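TRNA (adenine(9)-N1)-methyltransferase (Sulfolobus acidocaldarius, PDB 5A7Z) catalyses the S-adenosyl-L-methionine-dependent methylation of N1 of adenosine at position 9 in tRNA. Local coordinates at residues A[256-259]-A[260-263]; A[141-144]-A[145-149]. All coordinates share one frame; numbering follows the deposited sequence.

Interaction 1: A[256-259]-A[260-263]; sequences DQSL and EEAI
The carbonyl oxygen of Ser-258 receives the backbone N-H of Ala-262, with Ala-262 N 2.6 Å from Ser-258 O and an N-H...O angle of 153°. One residue on, Ile-263 N donates to Leu-259 O at 2.8 Å and 160°. Two successive i to i+4 bonds of this kind define the first turn of a helix, and Ser-258, with its extended phi/psi, holds the N-cap position just before it.

Side chains pack on both the exposed and the buried side of this turn. Gln-257, still in the loop, stretches beyond CG and lays its amide against the turn: Gln-257 OE1 comes to 3.5 Å from Ala-262 CA, while Gln-257 NE2 lies beside Glu-261 CB at 3.8 Å. The Gln-257 and Glu-261 side chains cross at about a right angle. The hydrogen bond of Gln-257 OE1 is a weak one, to Arg-251 NH1 outside the turn; towards Ala-262 it makes only van der Waals contact. Ser-258 CB meets Glu-261 CG at 3.7 Å, a contact at the exposed side of the helix start, after which the glutamate chain bends at chi2 and its carboxylate leads away. On the buried side, Leu-259 has CG opposite its own backbone N (chi1 -179°), and from there Leu-259 CD1 reaches CD1 of Ile-263 at 3.8 Å, an apolar pair one turn apart.

Leu-259 N, at the start of the helix, donates to Asp-188 OD1, which ties the new turn to helix 188-192. The loop follows helix 242-255, and the short helix 259-265 lies back against it: Leu-259 and Ile-263 both rest on Ile-248, and Ala-262 packs on Arg-251 and Val-252. Ile-263 also touches Ile-229 and Leu-231, in the loop after strand 226-228.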
loop_
_atom_site.group_PDB
_atom_site.type_symbol
_atom_site.label_atom_id
_atom_site.label_comp_id
_atom_site.label_asym_id
_atom_site.label_seq_id
_atom_site.Cartn_x
_atom_site.Cartn_y
_atom_site.Cartn_z
ATOM N N ASP A 256 6.897 -9.200 3.347
ATOM C CA ASP A 256 8.034 -9.650 4.137
ATOM C C ASP A 256 9.292 -9.788 3.297
ATOM O O ASP A 256 10.083 -10.680 3.511
ATOM C CB ASP A 256 7.713 -10.972 4.840
ATOM C CG ASP A 256 6.677 -10.805 5.926
ATOM O OD1 ASP A 256 6.850 -9.875 6.747
ATOM O OD2 ASP A 256 5.673 -11.566 5.931
ATOM N N GLN A 257 9.481 -8.885 2.356
ATOM C CA GLN A 257 10.649 -8.915 1.581
ATOM C C GLN A 257 11.758 -8.204 2.305
ATOM O O GLN A 257 11.545 -7.284 3.103
ATOM C CB GLN A 257 10.418 -8.282 0.233
ATOM C CG GLN A 257 10.730 -9.212 -0.907
ATOM C CD GLN A 257 10.798 -8.521 -2.242
ATOM O OE1 GLN A 257 10.252 -7.441 -2.425
ATOM N NE2 GLN A 257 11.494 -9.143 -3.193
ATOM N N SER A 258 12.957 -8.693 2.054
ATOM C CA SER A 258 14.180 -7.993 2.381
ATOM C C SER A 258 14.202 -6.587 1.712
ATOM O O SER A 258 13.820 -6.423 0.534
ATOM C CB SER A 258 15.340 -8.858 1.879
ATOM O OG SER A 258 16.552 -8.266 2.130
ATOM N N LEU A 259 14.647 -5.589 2.459
ATOM C CA LEU A 259 14.877 -4.260 1.911
ATOM C C LEU A 259 15.805 -4.342 0.713
ATOM O O LEU A 259 15.490 -3.840 -0.368
ATOM C CB LEU A 259 15.495 -3.353 2.977
ATOM C CG LEU A 259 15.759 -1.906 2.546
ATOM C CD1 LEU A 259 14.625 -1.365 1.695
ATOM C CD2 LEU A 259 15.977 -1.012 3.757
ATOM N N GLU A 260 16.917 -5.048 0.883
ATOM C CA GLU A 260 17.848 -5.292 -0.211
ATOM C C GLU A 260 17.164 -5.861 -1.459
ATOM O O GLU A 260 17.422 -5.402 -2.572
ATOM C CB GLU A 260 18.972 -6.226 0.242
ATOM C CG GLU A 260 20.032 -6.479 -0.816
ATOM C CD GLU A 260 21.154 -7.370 -0.318
ATOM O OE1 GLU A 260 21.083 -7.821 0.846
ATOM O OE2 GLU A 260 22.105 -7.619 -1.087
ATOM N N GLU A 261 16.301 -6.860 -1.279
ATOM C CA GLU A 261 15.658 -7.513 -2.419
ATOM C C GLU A 261 14.514 -6.694 -2.950
ATOM O O GLU A 261 14.171 -6.791 -4.127
ATOM C CB GLU A 261 15.132 -8.896 -2.024
ATOM C CG GLU A 261 16.221 -9.869 -1.581
ATOM C CD GLU A 261 16.874 -10.631 -2.746
ATOM O OE1 GLU A 261 17.546 -9.994 -3.621
ATOM O OE2 GLU A 261 16.733 -11.883 -2.766
ATOM N N ALA A 262 13.871 -5.946 -2.055
ATOM C CA ALA A 262 12.811 -5.038 -2.453
ATOM C C ALA A 262 13.414 -3.981 -3.372
ATOM O O ALA A 262 12.866 -3.671 -4.412
ATOM C CB ALA A 262 12.170 -4.405 -1.227
ATOM N N ILE A 263 14.573 -3.451 -2.996
ATOM C CA ILE A 263 15.201 -2.432 -3.814
ATOM C C ILE A 263 15.597 -3.022 -5.143
ATOM O O ILE A 263 15.352 -2.412 -6.186
ATOM C CB ILE A 263 16.435 -1.806 -3.152
ATOM C CG1 ILE A 263 16.046 -1.014 -1.928
ATOM C CG2 ILE A 263 17.139 -0.865 -4.125
ATOM C CD1 ILE A 263 17.215 -0.694 -1.017
#

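Interaction 2: A[141-144]-A[145-149]; sequences KFLW and DGNLT
The indole of Trp-144 folds over the backbone of Asp-145 and Gly-146, at the turn where helix 122-142 gives way to strand 148-151 in a beta-alpha-beta unit of the SPOUT methyltransferase domain. From CB the side chain sets out with CG between the backbone N and the carbonyl carbon (chi1 88°), which turns the ring onto the residues that follow. Trp-144 CG lies 3.3 Å from Asp-145 N. On the pyrrole side, Trp-144 CD1 approaches Asn-147 OD1 at 3.2 Å, with ring and amide planes nearly perpendicular, and Trp-144 NE1 lies beside Gly-146 N and CA. Further along, Trp-144 CE2 is 3.4 Å from Gly-146 N, which sits over the centre of one ring face, and Gly-146 CA makes a CH-pi contact with the five-membered ring, 3.9 Å from its centroid and 27° off the normal. On the benzene side, Trp-144 CE3 meets Asp-145 CB at 4.1 Å, while Trp-144 CZ2 stands 3.7 Å from Gly-146 CA; a beta-carbon on residue 146 would run into CZ2 with the indole placed as it is. With an alanine here in place of Trp-144 the indole is gone, and Gly-146 N and CA are likely to lose their aromatic cover, with the CH-pi contact lost and a gap opened above the turn.

Residues 145-147 form a 3-10 turn, closed by Asn-147 N donating to Trp-144 O at 3.1 Å and 168°. Asn-147 crosses Leu-143 at about a right angle and gives ND2 to Pro-108 O. Asn-147 OD1, buried and with no hydrogen-bonding partner in the model, lies 3.4 Å from Leu-143 CB.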
loop_
_atom_site.group_PDB
_atom_site.type_symbol
_atom_site.label_atom_id
_atom_site.label_comp_id
_atom_site.label_asym_id
_atom_site.label_seq_id
_atom_site.Cartn_x
_atom_site.Cartn_y
_atom_site.Cartn_z
ATOM N N LYS A 141 -1.917 -2.847 -5.467
ATOM C CA LYS A 141 -1.207 -4.089 -5.514
ATOM C C LYS A 141 -1.004 -4.685 -4.118
ATOM O O LYS A 141 -0.888 -5.856 -3.980
ATOM C CB LYS A 141 0.163 -3.867 -6.146
ATOM C CG LYS A 141 0.356 -4.309 -7.560
ATOM C CD LYS A 141 -0.684 -3.795 -8.494
ATOM C CE LYS A 141 -0.117 -3.477 -9.861
ATOM N NZ LYS A 141 -1.052 -2.698 -10.712
ATOM N N PHE A 142 -0.933 -3.831 -3.104
ATOM C CA PHE A 142 -0.622 -4.295 -1.757
ATOM C C PHE A 142 -1.777 -4.107 -0.781
ATOM O O PHE A 142 -2.113 -5.016 -0.021
ATOM C CB PHE A 142 0.629 -3.589 -1.226
ATOM C CG PHE A 142 1.866 -3.859 -2.035
ATOM C CD1 PHE A 142 2.132 -3.131 -3.182
ATOM C CD2 PHE A 142 2.762 -4.841 -1.647
ATOM C CE1 PHE A 142 3.269 -3.377 -3.928
ATOM C CE2 PHE A 142 3.901 -5.092 -2.388
ATOM C CZ PHE A 142 4.154 -4.359 -3.530
ATOM N N LEU A 143 -2.378 -2.923 -0.797
ATOM C CA LEU A 143 -3.422 -2.604 0.140
ATOM C C LEU A 143 -4.660 -2.169 -0.600
ATOM O O LEU A 143 -5.118 -2.881 -1.423
ATOM C CB LEU A 143 -2.949 -1.509 1.080
ATOM C CG LEU A 143 -1.793 -1.874 1.996
ATOM C CD1 LEU A 143 -0.990 -0.721 2.546
ATOM C CD2 LEU A 143 -2.183 -2.847 3.080
ATOM N N TRP A 144 -5.173 -0.986 -0.311
ATOM C CA TRP A 144 -6.207 -0.388 -1.113
ATOM C C TRP A 144 -6.079 1.119 -1.083
ATOM O O TRP A 144 -5.285 1.635 -0.334
ATOM C CB TRP A 144 -7.586 -0.875 -0.700
ATOM C CG TRP A 144 -8.221 -0.121 0.338
ATOM C CD1 TRP A 144 -7.836 -0.021 1.602
ATOM C CD2 TRP A 144 -9.372 0.671 0.205
ATOM N NE1 TRP A 144 -8.664 0.786 2.295
ATOM C CE2 TRP A 144 -9.630 1.229 1.448
ATOM C CE3 TRP A 144 -10.216 0.971 -0.851
ATOM C CZ2 TRP A 144 -10.686 2.066 1.668
ATOM C CZ3 TRP A 144 -11.260 1.790 -0.626
ATOM C CH2 TRP A 144 -11.492 2.326 0.622
ATOM N N ASP A 145 -6.835 1.797 -1.936
ATOM C CA ASP A 145 -6.806 3.256 -2.045
ATOM C C ASP A 145 -6.711 3.971 -0.702
ATOM O O ASP A 145 -6.080 4.967 -0.589
ATOM C CB ASP A 145 -8.037 3.829 -2.767
ATOM C CG ASP A 145 -8.230 3.300 -4.169
ATOM O OD1 ASP A 145 -7.803 2.198 -4.474
ATOM O OD2 ASP A 145 -8.832 3.992 -4.967
ATOM N N GLY A 146 -7.406 3.456 0.295
ATOM C CA GLY A 146 -7.673 4.220 1.535
ATOM C C GLY A 146 -6.448 4.327 2.415
ATOM O O GLY A 146 -6.442 5.065 3.392
ATOM N N ASN A 147 -5.409 3.595 2.055
ATOM C CA ASN A 147 -4.147 3.609 2.760
ATOM C C ASN A 147 -3.201 4.608 2.146
ATOM O O ASN A 147 -2.106 4.730 2.548
ATOM C CB ASN A 147 -3.498 2.234 2.745
ATOM C CG ASN A 147 -4.236 1.210 3.573
ATOM O OD1 ASN A 147 -4.969 0.421 3.065
ATOM N ND2 ASN A 147 -4.024 1.226 4.834
ATOM N N LEU A 148 -3.651 5.305 1.141
ATOM C CA LEU A 148 -2.878 6.308 0.492
ATOM C C LEU A 148 -3.504 7.653 0.805
ATOM O O LEU A 148 -4.729 7.822 0.699
ATOM C CB LEU A 148 -2.876 6.072 -1.019
ATOM C CG LEU A 148 -2.063 7.042 -1.865
ATOM C CD1 LEU A 148 -0.568 6.982 -1.524
ATOM C CD2 LEU A 148 -2.281 6.684 -3.348
ATOM N N THR A 149 -2.651 8.591 1.196
ATOM C CA THR A 149 -3.036 9.963 1.464
ATOM C C THR A 149 -2.120 10.878 0.662
ATOM O O THR A 149 -0.866 10.685 0.646
ATOM C CB THR A 149 -2.900 10.279 2.966
ATOM O OG1 THR A 149 -3.995 9.701 3.666
ATOM C CG2 THR A 149 -2.910 11.762 3.229
#

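Overall arrangement
Both interactions are local turns next to helices, yet they differ in place and chemistry. Interaction 1 starts a helix near the C-terminus, about 15 Å between its centre and that of the chain, partly buried and with exposed glutamates on its outer side; main-chain bonds and one aliphatic pair carry it. Interaction 2 follows helix 122-142 and leads into a strand, its centre about 4 Å from that of the chain, and relies on an aromatic face over peptide backbone. The centres of interaction 1 and interaction 2 are about 19 Å apart, and the two do not touch. Helix 242-255 connects them: Leu-250 meets Phe-142 and Leu-143, and Arg-251 faces both segments, meeting Phe-142 and Ala-262.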